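Local structure of deoxyribose-phosphate aldolase (Toxoplasma gondii, 4EIV) at residues T22-L27 and K53-V58; N28-A33 and F267-G272; A114-C119 and P150-V155; G160-G165 and G190-T195; D166-A171 and M196-L201. The protein belongs to the aldolase family of enzymes and folds as a closed eight-stranded parallel beta/alpha barrel, two copies of which form the assembly. All blocks are in the same frame, centred on the assembly; numbering follows the deposited sequence.

Contact 1: T22-L27 and K53-V58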
# COMPACT_ATOMS: atom_id res chain seq x y z
N THR A 22 8.51 -2.53 -8.19
CA THR A 22 8.93 -3.35 -7.05
C THR A 22 9.97 -2.60 -6.24
O THR A 22 9.89 -2.57 -5.01
CB THR A 22 9.44 -4.72 -7.52
OG1 THR A 22 8.41 -5.35 -8.27
CG2 THR A 22 9.85 -5.62 -6.34
N SER A 23 10.94 -1.98 -6.92
CA SER A 23 11.96 -1.20 -6.22
C SER A 23 11.35 -0.06 -5.43
O SER A 23 11.70 0.16 -4.27
CB SER A 23 12.96 -0.62 -7.22
OG SER A 23 13.69 -1.63 -7.88
N ARG A 24 10.41 0.66 -6.05
CA ARG A 24 9.75 1.80 -5.38
C ARG A 24 9.00 1.35 -4.13
O ARG A 24 9.02 2.01 -3.10
CB ARG A 24 8.82 2.53 -6.34
CG ARG A 24 8.08 3.71 -5.69
CD ARG A 24 9.03 4.79 -5.23
NE ARG A 24 8.36 5.86 -4.48
CZ ARG A 24 8.26 5.92 -3.16
NH1 ARG A 24 8.72 4.94 -2.38
NH2 ARG A 24 7.68 6.97 -2.61
N THR A 25 8.31 0.22 -4.26
CA THR A 25 7.60 -0.38 -3.16
C THR A 25 8.55 -0.74 -2.02
O THR A 25 8.29 -0.45 -0.86
CB THR A 25 6.87 -1.65 -3.64
OG1 THR A 25 5.85 -1.30 -4.59
CG2 THR A 25 6.20 -2.39 -2.47
N LEU A 26 9.65 -1.41 -2.34
CA LEU A 26 10.63 -1.77 -1.32
C LEU A 26 11.25 -0.55 -0.63
O LEU A 26 11.50 -0.60 0.56
CB LEU A 26 11.69 -2.72 -1.91
CG LEU A 26 11.17 -4.13 -2.22
CD1 LEU A 26 12.11 -4.87 -3.11
CD2 LEU A 26 10.88 -4.92 -0.93
N LEU A 27 11.50 0.53 -1.37
CA LEU A 27 12.05 1.75 -0.76
C LEU A 27 11.11 2.25 0.34
O LEU A 27 11.55 2.72 1.37
CB LEU A 27 12.29 2.86 -1.78
CG LEU A 27 13.43 2.63 -2.78
CD1 LEU A 27 13.36 3.67 -3.89
CD2 LEU A 27 14.82 2.66 -2.08
N LYS A 53 17.69 10.37 0.31
CA LYS A 53 17.45 10.96 -1.02
C LYS A 53 15.99 10.73 -1.41
O LYS A 53 15.44 9.66 -1.17
CB LYS A 53 18.37 10.31 -2.05
CG LYS A 53 18.31 10.94 -3.45
CD LYS A 53 19.37 10.30 -4.37
CE LYS A 53 19.52 11.03 -5.71
NZ LYS A 53 18.29 11.04 -6.52
N ASP A 54 15.39 11.72 -2.05
CA ASP A 54 13.98 11.64 -2.41
C ASP A 54 13.75 10.56 -3.49
O ASP A 54 14.46 10.53 -4.49
CB ASP A 54 13.55 13.03 -2.89
CG ASP A 54 12.04 13.20 -3.00
OD1 ASP A 54 11.31 12.22 -3.18
OD2 ASP A 54 11.58 14.37 -2.96
N PRO A 55 12.82 9.61 -3.27
CA PRO A 55 11.95 9.40 -2.11
C PRO A 55 12.69 8.67 -0.99
O PRO A 55 13.29 7.62 -1.21
CB PRO A 55 10.82 8.54 -2.68
CG PRO A 55 11.47 7.77 -3.75
CD PRO A 55 12.44 8.71 -4.38
N ALA A 56 12.61 9.23 0.20
CA ALA A 56 13.31 8.66 1.34
C ALA A 56 12.76 7.31 1.74
O ALA A 56 11.55 7.05 1.64
CB ALA A 56 13.23 9.60 2.52
N ILE A 57 13.66 6.47 2.24
CA ILE A 57 13.25 5.19 2.80
C ILE A 57 12.72 5.43 4.22
O ILE A 57 12.64 6.59 4.67
CB ILE A 57 14.39 4.16 2.79
CG1 ILE A 57 15.56 4.54 3.70
CG2 ILE A 57 14.84 3.89 1.34
CD1 ILE A 57 16.60 3.45 3.92
N VAL A 58 12.37 4.36 4.93
CA VAL A 58 11.79 4.57 6.27
C VAL A 58 12.83 5.07 7.28
O VAL A 58 12.58 5.99 8.03
CB VAL A 58 11.15 3.26 6.82
CG1 VAL A 58 10.53 3.51 8.18
CG2 VAL A 58 10.10 2.70 5.83
O HOH W 1 9.39 5.80 0.28
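Arg24 lies across Pro55, and its side chain carries the polar half of this contact. CB and CG serve mainly as reach: CG stands opposite the backbone N (chi1 179°), and a bend at the next bond (chi2 64°) swings the chain toward the loop. CD is the first atom to arrive, 4.1 Å from Pro55 CG. NE follows at 3.7 Å from the same CG, and CZ then passes to the neighbouring ring carbon, 3.7 Å from Pro55 CB. At the tip the two nitrogens part company. NH2 rests 3.5 Å from Pro55 CB, which sits over one face of the guanidinium toward its rim, while NH1 donates to a water at 2.9 Å that in turn donates to Ala56 O. A rigid proline after a cis peptide suits this place, giving the flat cation an apolar ledge and keeping its N-H groups for polar partners. One turn further on, Leu27 CD2 meets Ile57 CG2 at 3.6 Å, the two branched chains crossing at about a right angle. Leu27 O also takes a CA-H...O contact from Ile57 CA, 3.3 Å away. Helix 17-27 is thereby packed on the loop between helix 41-52 and strand 59-62. Its other sides lean on helices 243-257 and 273-284, Tyr283 touching both Arg24 and Pro55, and Ile57 reaches on to Phe30 and Val32 of strand 30-34.

Contact 2: N28-A33 and F267-G272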
# COMPACT_ATOMS: atom_id res chain seq x y z
N ASN A 28 9.80 2.13 0.11
CA ASN A 28 8.80 2.57 1.07
C ASN A 28 8.79 1.75 2.38
O ASN A 28 8.19 2.18 3.36
CB ASN A 28 7.42 2.49 0.41
CG ASN A 28 6.30 2.96 1.32
OD1 ASN A 28 6.30 4.07 1.82
ND2 ASN A 28 5.30 2.10 1.51
N PHE A 29 9.42 0.57 2.36
CA PHE A 29 9.51 -0.32 3.52
C PHE A 29 10.91 -0.41 4.12
O PHE A 29 11.09 -1.03 5.18
CB PHE A 29 9.18 -1.77 3.12
CG PHE A 29 7.85 -1.96 2.48
CD1 PHE A 29 6.73 -1.27 2.92
CD2 PHE A 29 7.70 -2.90 1.45
CE1 PHE A 29 5.49 -1.47 2.32
CE2 PHE A 29 6.46 -3.11 0.86
CZ PHE A 29 5.35 -2.40 1.31
N PHE A 30 11.89 0.19 3.47
CA PHE A 30 13.28 -0.12 3.79
C PHE A 30 13.89 0.58 4.96
O PHE A 30 13.69 1.78 5.16
CB PHE A 30 14.16 0.11 2.52
CG PHE A 30 15.38 -0.78 2.42
CD1 PHE A 30 15.25 -2.06 1.94
CD2 PHE A 30 16.63 -0.34 2.78
CE1 PHE A 30 16.34 -2.87 1.82
CE2 PHE A 30 17.74 -1.17 2.67
CZ PHE A 30 17.58 -2.44 2.20
N GLU A 31 14.65 -0.20 5.73
CA GLU A 31 15.45 0.30 6.85
C GLU A 31 16.86 -0.22 6.62
O GLU A 31 17.12 -1.42 6.73
CB GLU A 31 14.85 -0.16 8.18
CG GLU A 31 13.51 0.48 8.48
CD GLU A 31 12.84 -0.02 9.72
OE1 GLU A 31 13.09 -1.16 10.13
OE2 GLU A 31 12.04 0.74 10.31
N VAL A 32 17.78 0.68 6.30
CA VAL A 32 19.14 0.29 5.97
C VAL A 32 20.00 0.15 7.23
O VAL A 32 19.89 0.96 8.14
CB VAL A 32 19.78 1.29 4.96
CG1 VAL A 32 19.98 2.68 5.58
CG2 VAL A 32 21.07 0.73 4.36
N ALA A 33 20.84 -0.87 7.25
CA ALA A 33 21.72 -1.14 8.37
C ALA A 33 23.07 -0.42 8.26
O ALA A 33 23.69 -0.42 7.21
CB ALA A 33 21.97 -2.65 8.47
N PHE A 267 4.98 -3.23 8.39
CA PHE A 267 5.90 -4.01 7.59
C PHE A 267 7.14 -3.22 7.30
O PHE A 267 7.06 -2.05 6.95
CB PHE A 267 5.24 -4.42 6.29
CG PHE A 267 6.09 -5.29 5.46
CD1 PHE A 267 6.50 -6.53 5.94
CD2 PHE A 267 6.49 -4.90 4.20
CE1 PHE A 267 7.31 -7.34 5.16
CE2 PHE A 267 7.30 -5.71 3.42
CZ PHE A 267 7.71 -6.95 3.91
N ARG A 268 8.31 -3.87 7.46
CA ARG A 268 9.57 -3.25 7.15
C ARG A 268 10.48 -4.32 6.55
O ARG A 268 10.34 -5.52 6.85
CB ARG A 268 10.28 -2.65 8.38
CG ARG A 268 9.50 -1.67 9.18
CD ARG A 268 9.30 -0.31 8.49
NE ARG A 268 8.18 0.33 9.14
CZ ARG A 268 8.22 0.92 10.33
NH1 ARG A 268 9.35 1.06 10.99
NH2 ARG A 268 7.10 1.39 10.85
N VAL A 269 11.41 -3.88 5.72
CA VAL A 269 12.44 -4.72 5.19
C VAL A 269 13.76 -4.11 5.64
O VAL A 269 14.05 -2.94 5.37
CB VAL A 269 12.39 -4.81 3.67
CG1 VAL A 269 13.60 -5.55 3.12
CG2 VAL A 269 11.11 -5.48 3.25
N GLY A 270 14.55 -4.89 6.37
CA GLY A 270 15.90 -4.47 6.77
C GLY A 270 16.93 -5.07 5.85
O GLY A 270 16.90 -6.26 5.57
N GLY A 271 17.84 -4.25 5.36
CA GLY A 271 18.87 -4.76 4.49
C GLY A 271 20.09 -3.87 4.45
O GLY A 271 20.14 -2.84 5.13
N GLY A 272 21.07 -4.28 3.66
CA GLY A 272 22.33 -3.57 3.57
C GLY A 272 22.36 -2.42 2.59
O GLY A 272 21.44 -2.20 1.80
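Glu31 OE2 is gripped by two cations: Arg268 NH1, a salt bridge of 2.8 Å, and Lys154 NZ from across the barrel. Arg268 meets it with the edge of its guanidinium, on the syn side of the carboxylate but 33° out of the carboxylate plane. The other oxygen, Glu31 OE1, pairs with Lys235, so both oxygens of the buried carboxylate are held. Beneath these side chains the two strands run parallel, and backbone bonds zip them in the usual staggered way, from Val269 N to Phe29 O (2.9 Å), Glu31 N to Val269 O (2.8 Å), then Gly271 N to Glu31 O and Ala33 N to Gly271 O. Apolar residues take the other face. Phe30 lies with a ring face over Val269 O, and its CZ comes within 3.5 Å of Gly271 CA, a closeness that suits glycine. Where strand 267-271 begins, and just ahead of strand 30-34, Phe267 points an edge at the face of Phe29 in a T-shaped pair, planes 79° apart, its CD2 above the ring centre. Strand 30-34 is the first of the barrel and 267-271 the eighth, so this pairing is the seam that closes a TIM barrel, with charged residues inside and Phe30, Val32 and Val269 facing the outer helices.

Contact 3: A114-C119 and P150-V155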
# COMPACT_ATOMS: atom_id res chain seq x y z
N ALA A 114 16.55 9.14 18.82
CA ALA A 114 16.08 7.93 18.13
C ALA A 114 14.56 7.89 18.06
O ALA A 114 13.88 8.28 19.01
CB ALA A 114 16.60 6.70 18.85
N ASP A 115 14.04 7.41 16.95
CA ASP A 115 12.60 7.30 16.75
C ASP A 115 12.05 5.93 17.11
O ASP A 115 10.88 5.80 17.46
CB ASP A 115 12.27 7.56 15.28
CG ASP A 115 12.74 8.91 14.82
OD1 ASP A 115 12.10 9.92 15.19
OD2 ASP A 115 13.76 8.97 14.12
N GLU A 116 12.89 4.91 17.00
CA GLU A 116 12.48 3.53 17.30
C GLU A 116 13.65 2.82 17.96
O GLU A 116 14.79 3.27 17.88
CB GLU A 116 12.07 2.74 16.05
CG GLU A 116 10.96 3.37 15.22
CD GLU A 116 10.41 2.44 14.15
OE1 GLU A 116 10.57 1.20 14.25
OE2 GLU A 116 9.78 2.96 13.20
N ILE A 117 13.34 1.70 18.61
CA ILE A 117 14.34 0.87 19.26
C ILE A 117 14.24 -0.55 18.70
O ILE A 117 13.15 -1.07 18.53
CB ILE A 117 14.12 0.83 20.80
CG1 ILE A 117 14.32 2.21 21.42
CG2 ILE A 117 15.07 -0.19 21.46
CD1 ILE A 117 15.71 2.84 21.18
N GLU A 118 15.39 -1.14 18.40
CA GLU A 118 15.48 -2.52 17.90
C GLU A 118 16.29 -3.33 18.90
O GLU A 118 17.51 -3.20 18.97
CB GLU A 118 16.07 -2.52 16.50
CG GLU A 118 15.15 -1.74 15.53
CD GLU A 118 15.64 -1.61 14.10
OE1 GLU A 118 14.78 -1.40 13.23
OE2 GLU A 118 16.86 -1.69 13.83
N CYS A 119 15.60 -4.20 19.66
CA CYS A 119 16.21 -4.91 20.78
C CYS A 119 16.48 -6.38 20.47
O CYS A 119 15.55 -7.15 20.25
CB CYS A 119 15.27 -4.77 21.98
SG CYS A 119 15.88 -5.58 23.48
N PRO A 150 5.37 5.18 24.04
CA PRO A 150 4.59 4.99 22.82
C PRO A 150 5.40 4.79 21.53
O PRO A 150 4.82 4.49 20.49
CB PRO A 150 3.75 6.26 22.74
CG PRO A 150 4.57 7.29 23.42
CD PRO A 150 5.26 6.56 24.54
N LYS A 151 6.71 4.99 21.59
CA LYS A 151 7.55 4.74 20.41
C LYS A 151 7.61 3.26 20.10
O LYS A 151 7.25 2.42 20.91
CB LYS A 151 8.93 5.36 20.57
CG LYS A 151 8.87 6.88 20.52
CD LYS A 151 10.23 7.52 20.65
CE LYS A 151 10.19 9.01 20.35
NZ LYS A 151 11.54 9.59 20.44
N THR A 152 8.04 2.93 18.88
CA THR A 152 8.05 1.57 18.43
C THR A 152 9.24 0.78 18.93
O THR A 152 10.40 1.21 18.78
CB THR A 152 8.06 1.54 16.88
OG1 THR A 152 6.88 2.19 16.37
CG2 THR A 152 8.12 0.12 16.33
N LEU A 153 8.94 -0.38 19.51
CA LEU A 153 9.95 -1.35 19.96
C LEU A 153 9.89 -2.58 19.05
O LEU A 153 8.87 -3.31 19.04
CB LEU A 153 9.73 -1.81 21.40
CG LEU A 153 10.68 -2.88 21.95
CD1 LEU A 153 12.11 -2.45 21.87
CD2 LEU A 153 10.29 -3.24 23.38
N LYS A 154 10.93 -2.79 18.27
CA LYS A 154 11.08 -3.99 17.47
C LYS A 154 11.93 -4.97 18.28
O LYS A 154 12.92 -4.56 18.92
CB LYS A 154 11.79 -3.71 16.17
CG LYS A 154 11.21 -2.56 15.34
CD LYS A 154 11.56 -2.83 13.90
CE LYS A 154 11.19 -1.74 12.91
NZ LYS A 154 12.11 -0.57 13.01
N VAL A 155 11.53 -6.24 18.33
CA VAL A 155 12.30 -7.26 19.03
C VAL A 155 12.91 -8.19 17.97
O VAL A 155 12.19 -8.77 17.14
CB VAL A 155 11.46 -8.01 20.04
CG1 VAL A 155 12.26 -9.06 20.78
CG2 VAL A 155 10.89 -7.03 21.06
O HOH W 2 8.30 5.11 17.00
O HOH W 3 6.52 2.41 13.52
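Lys154 joins Glu116 and Glu118 in a salt-bridge network on the inner face of the TIM barrel, where strands 116-120 and 152-156 run side by side and parallel. Its NZ lies 2.7 Å from Glu116 OE1, approached from above the carboxylate plane, and 2.8 Å from Glu118 OE1, which offers its anti lone pair. The lysine gets there by a bend at its last torsion (chi4 75°), which turns NZ between the two acids after the chain has run beside that of Glu118. A lysine suits the spot because its NZ, at the end of a long flexible chain, can serve several carboxylates at once. The acids are positioned in turn from further out, Glu116 by Lys85 and Arg268, and Glu118 by Lys235 and Ser61. Next to them, Thr152 lies alongside Glu116, its CG2 3.4 Å from Glu116 OE1.

The backbone fixes this register with nearly straight bonds, from Ile117 N to Thr152 O, Lys154 N to Ile117 O and Cys119 N to Lys154 O. On the opposite face, branched and apolar side chains suit the layer under the helices: Leu153 CD1 fits 3.7 Å from Ile117 CG2 and 3.9 Å from Cys119 CB, and helices 99-111 and 130-148 close over them. At the start of the strands a water replaces a direct bond, giving a hydrogen to Asp115 O and receiving one from Thr152 N. Beyond it the extended chain of Lys151 passes Asp115 O and ends with NZ 3.0 Å from Ala114 O, in the plane of that carbonyl.

Contact 4: G160-G165 and G190-T195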
# COMPACT_ATOMS: atom_id res chain seq x y z
N GLY A 160 21.69 -14.55 14.05
CA GLY A 160 22.41 -15.18 12.94
C GLY A 160 22.69 -16.66 13.02
O GLY A 160 23.15 -17.23 12.02
N GLU A 161 22.43 -17.29 14.16
CA GLU A 161 22.62 -18.74 14.28
C GLU A 161 21.31 -19.47 14.06
O GLU A 161 20.25 -19.05 14.55
CB GLU A 161 23.22 -19.13 15.62
CG GLU A 161 24.70 -18.81 15.76
CD GLU A 161 25.40 -19.68 16.81
OE1 GLU A 161 24.77 -20.62 17.36
OE2 GLU A 161 26.59 -19.42 17.07
N LEU A 162 21.40 -20.58 13.32
CA LEU A 162 20.23 -21.40 12.99
C LEU A 162 19.66 -22.13 14.21
O LEU A 162 20.37 -22.92 14.85
CB LEU A 162 20.59 -22.44 11.90
CG LEU A 162 21.04 -22.00 10.48
CD1 LEU A 162 21.61 -23.15 9.64
CD2 LEU A 162 19.91 -21.31 9.72
N GLN A 163 18.40 -21.85 14.53
CA GLN A 163 17.70 -22.49 15.64
C GLN A 163 16.42 -23.16 15.13
O GLN A 163 15.84 -22.74 14.12
CB GLN A 163 17.38 -21.47 16.74
CG GLN A 163 18.63 -20.96 17.46
CD GLN A 163 18.31 -19.88 18.49
OE1 GLN A 163 17.88 -18.77 18.14
NE2 GLN A 163 18.55 -20.18 19.76
N GLY A 164 15.99 -24.20 15.83
CA GLY A 164 14.81 -24.97 15.45
C GLY A 164 13.52 -24.15 15.45
O GLY A 164 13.42 -23.10 16.11
N GLY A 165 12.54 -24.67 14.72
CA GLY A 165 11.26 -24.01 14.57
C GLY A 165 10.54 -23.82 15.88
O GLY A 165 9.93 -22.77 16.09
N GLY A 190 24.39 -10.96 11.94
CA GLY A 190 24.46 -12.40 12.01
C GLY A 190 24.83 -13.07 10.70
O GLY A 190 24.83 -12.43 9.64
N ALA A 191 25.15 -14.37 10.76
CA ALA A 191 25.52 -15.15 9.59
C ALA A 191 24.31 -15.61 8.76
O ALA A 191 24.43 -15.90 7.58
CB ALA A 191 26.35 -16.38 10.01
N THR A 192 23.14 -15.68 9.38
CA THR A 192 21.92 -16.05 8.68
C THR A 192 20.86 -14.96 8.94
O THR A 192 20.92 -14.17 9.89
CB THR A 192 21.42 -17.45 9.05
OG1 THR A 192 21.03 -17.47 10.42
CG2 THR A 192 22.51 -18.51 8.79
N HIS A 193 19.87 -14.94 8.07
CA HIS A 193 18.88 -13.88 8.03
C HIS A 193 17.52 -14.49 7.77
O HIS A 193 17.33 -15.70 7.93
CB HIS A 193 19.28 -12.90 6.92
CG HIS A 193 20.68 -12.39 7.10
ND1 HIS A 193 20.98 -11.36 7.96
CD2 HIS A 193 21.86 -12.80 6.58
CE1 HIS A 193 22.28 -11.14 7.95
NE2 HIS A 193 22.84 -12.01 7.12
N ALA A 194 16.56 -13.68 7.35
CA ALA A 194 15.23 -14.19 7.11
C ALA A 194 15.22 -15.27 6.06
O ALA A 194 15.95 -15.21 5.06
CB ALA A 194 14.28 -13.07 6.66
N THR A 195 14.37 -16.27 6.28
CA THR A 195 14.09 -17.27 5.25
C THR A 195 12.57 -17.41 5.14
O THR A 195 11.82 -16.95 6.02
CB THR A 195 14.64 -18.65 5.58
OG1 THR A 195 14.08 -19.08 6.81
CG2 THR A 195 16.18 -18.65 5.65
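The peptide group after Gly160 is the flat surface here, and Thr192 reaches over one face of it. Thr192 OG1 donates to Gly160 O at 2.7 Å from well above the carbonyl plane, 71° out of it, so no lone pair in that plane is used. The same oxygen also receives Thr192 N, but that bond is weak, 3.1 Å long and strongly bent. One residue thus offers two donors to one carbonyl. The threonine manages this because its hydroxyl stands between its own backbone N and carbonyl carbon (chi1 65°), while CG2 is turned toward Leu162. There Leu162 CD2 meets Thr192 CG2 at 3.9 Å, the two chains crossing at about a right angle near the surface.

Glycines make the close approach possible. Gly160 CA lies 3.6 Å from Gly190 CA and equally near Ala191 N, and Gly160 has a positive phi of 102° that suits a residue lacking CB. Its CA also offers a hydrogen to Thr192 O.

The two segments follow strands 152-156 and 182-184 and lead into helices 165-178 and 196-210, so they are neighbouring beta-alpha loops at the C-terminal ends of the barrel strands. Gly164 occupies the N-cap of the first helix, and the hydroxyl of Thr195 caps Thr198 N at the second. With one short hydroxyl bond and one weak amide bond, the hydrogen bonds between the loops converge on a single carbonyl oxygen, and close glycine packing supplies much of the rest.

Contact 5: D166-A171 and M196-L201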
# COMPACT_ATOMS: atom_id res chain seq x y z
N ASP A 166 10.59 -24.81 16.77
CA ASP A 166 9.93 -24.66 18.07
C ASP A 166 10.50 -23.45 18.80
O ASP A 166 9.74 -22.72 19.44
CB ASP A 166 10.10 -25.92 18.93
CG ASP A 166 9.42 -25.80 20.31
OD1 ASP A 166 8.18 -25.62 20.36
OD2 ASP A 166 10.13 -25.95 21.34
N ILE A 167 11.82 -23.25 18.71
CA ILE A 167 12.50 -22.12 19.37
C ILE A 167 12.09 -20.79 18.77
O ILE A 167 11.75 -19.87 19.50
CB ILE A 167 14.04 -22.26 19.34
CG1 ILE A 167 14.48 -23.34 20.32
CG2 ILE A 167 14.75 -20.95 19.66
CD1 ILE A 167 15.97 -23.59 20.32
N ILE A 168 12.09 -20.68 17.45
CA ILE A 168 11.72 -19.44 16.78
C ILE A 168 10.29 -19.08 17.17
O ILE A 168 9.99 -17.93 17.53
CB ILE A 168 11.79 -19.61 15.25
CG1 ILE A 168 13.23 -19.95 14.83
CG2 ILE A 168 11.29 -18.34 14.56
CD1 ILE A 168 13.37 -20.40 13.38
N SER A 169 9.40 -20.06 17.11
CA SER A 169 8.02 -19.81 17.44
C SER A 169 7.88 -19.36 18.88
O SER A 169 7.15 -18.41 19.18
CB SER A 169 7.17 -21.06 17.19
OG SER A 169 7.19 -21.42 15.82
N ARG A 170 8.56 -20.05 19.80
CA ARG A 170 8.45 -19.68 21.22
C ARG A 170 9.09 -18.32 21.53
O ARG A 170 8.58 -17.57 22.36
CB ARG A 170 9.04 -20.75 22.11
CG ARG A 170 8.18 -22.00 22.13
CD ARG A 170 8.80 -23.09 22.96
NE ARG A 170 7.86 -24.20 23.11
CZ ARG A 170 6.99 -24.34 24.11
NH1 ARG A 170 6.92 -23.44 25.10
NH2 ARG A 170 6.18 -25.39 24.13
N ALA A 171 10.18 -17.99 20.87
CA ALA A 171 10.81 -16.68 21.06
C ALA A 171 9.85 -15.58 20.58
O ALA A 171 9.69 -14.56 21.25
CB ALA A 171 12.13 -16.62 20.31
N MET A 196 12.12 -18.01 4.06
CA MET A 196 10.70 -18.30 3.89
C MET A 196 10.19 -19.05 5.14
O MET A 196 9.13 -18.75 5.69
CB MET A 196 10.53 -19.11 2.61
CG MET A 196 9.13 -19.49 2.26
SD MET A 196 9.15 -20.35 0.67
CE MET A 196 7.43 -20.88 0.61
N PHE A 197 10.99 -20.00 5.61
CA PHE A 197 10.64 -20.81 6.78
C PHE A 197 10.44 -19.95 8.01
O PHE A 197 9.41 -20.07 8.66
CB PHE A 197 11.75 -21.87 7.01
CG PHE A 197 11.60 -22.66 8.27
CD1 PHE A 197 10.66 -23.66 8.38
CD2 PHE A 197 12.41 -22.40 9.35
CE1 PHE A 197 10.53 -24.40 9.55
CE2 PHE A 197 12.30 -23.14 10.52
CZ PHE A 197 11.35 -24.12 10.62
N THR A 198 11.40 -19.09 8.33
CA THR A 198 11.23 -18.28 9.54
C THR A 198 10.12 -17.25 9.40
O THR A 198 9.43 -16.95 10.38
CB THR A 198 12.55 -17.63 10.01
OG1 THR A 198 13.04 -16.65 9.08
CG2 THR A 198 13.60 -18.67 10.28
N VAL A 199 9.95 -16.66 8.23
CA VAL A 199 8.86 -15.70 8.05
C VAL A 199 7.50 -16.40 8.23
O VAL A 199 6.57 -15.82 8.78
CB VAL A 199 8.97 -14.96 6.68
CG1 VAL A 199 7.69 -14.16 6.36
CG2 VAL A 199 10.19 -14.06 6.68
N HIS A 200 7.38 -17.63 7.75
CA HIS A 200 6.15 -18.39 7.93
C HIS A 200 5.83 -18.62 9.42
O HIS A 200 4.72 -18.37 9.88
CB HIS A 200 6.25 -19.71 7.14
CG HIS A 200 5.05 -20.59 7.27
ND1 HIS A 200 5.10 -21.84 7.85
CD2 HIS A 200 3.76 -20.38 6.94
CE1 HIS A 200 3.90 -22.37 7.83
NE2 HIS A 200 3.07 -21.51 7.28
N LEU A 201 6.84 -19.04 10.18
CA LEU A 201 6.65 -19.26 11.61
C LEU A 201 6.28 -18.01 12.37
O LEU A 201 5.41 -18.03 13.24
CB LEU A 201 7.89 -19.92 12.23
CG LEU A 201 8.19 -21.34 11.80
CD1 LEU A 201 9.36 -21.86 12.63
CD2 LEU A 201 6.97 -22.23 11.97
O HOH W 4 4.96 -20.23 14.91
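The helical segments 166-171 and 196-201 pass with 41° between their directions and 9.9 Å between their axes, with Ser169 and Leu201 making the nearest pair of CA atoms. Ile168 carries the contact from the first helix. Its CG1 branch stands opposite its carbonyl carbon (chi1 -61°), and this carries CD1 across to the second helix, where it meets Thr198 CG2 at 3.6 Å, the two chains at about a right angle. The same methyl lies 4.1 Å from Phe197 CE2, approaching that ring obliquely. Thr198 suits the place because it turns its methyl to the isoleucine, and Leu201 meets Ile168 further back, CD1 lying 4.2 Å from Ile168 CB.

These are consecutive helices of the barrel's outer layer, each following its own strand in the repeating beta-alpha pattern, so their packing is between neighbours around the ring. Helix 243-257 borders the second on its far side through Val199 and His200.

Next to Ile168 in the first helix, small Ser169 lets Leu201 come close, with OG 3.9 Å from both methyls of the leucine. That hydroxyl is hydrogen-bonded to Gly165 O in its own helix and also to a water, 2.7 Å from OG, which donates to Leu201 O. Within the first helix, Arg170 NE makes a salt bridge of 3.1 Å with Asp166 OD1, one helical turn back, and its NH1 reaches Glu134.

From the N terminus, helix 17-27 enters contact 1 and strand 30-34 enters contact 2. Contact 1 closes first, just before strand 59-62, so the two cross, and they touch where Val58 N probably bonds to Phe30 O. Contact 2 stays open until strand 267-271, almost the whole barrel later, and encloses the rest. Nested within it, contact 3 joins strands 116-120 and 152-156 around helix 130-148, and meets contact 2 through salt bridges across the barrel interior. Contacts 4 and 5 follow in series, nested in the same large loop. They cross and touch each other, tying adjacent beta-alpha loops and the helices those loops lead into.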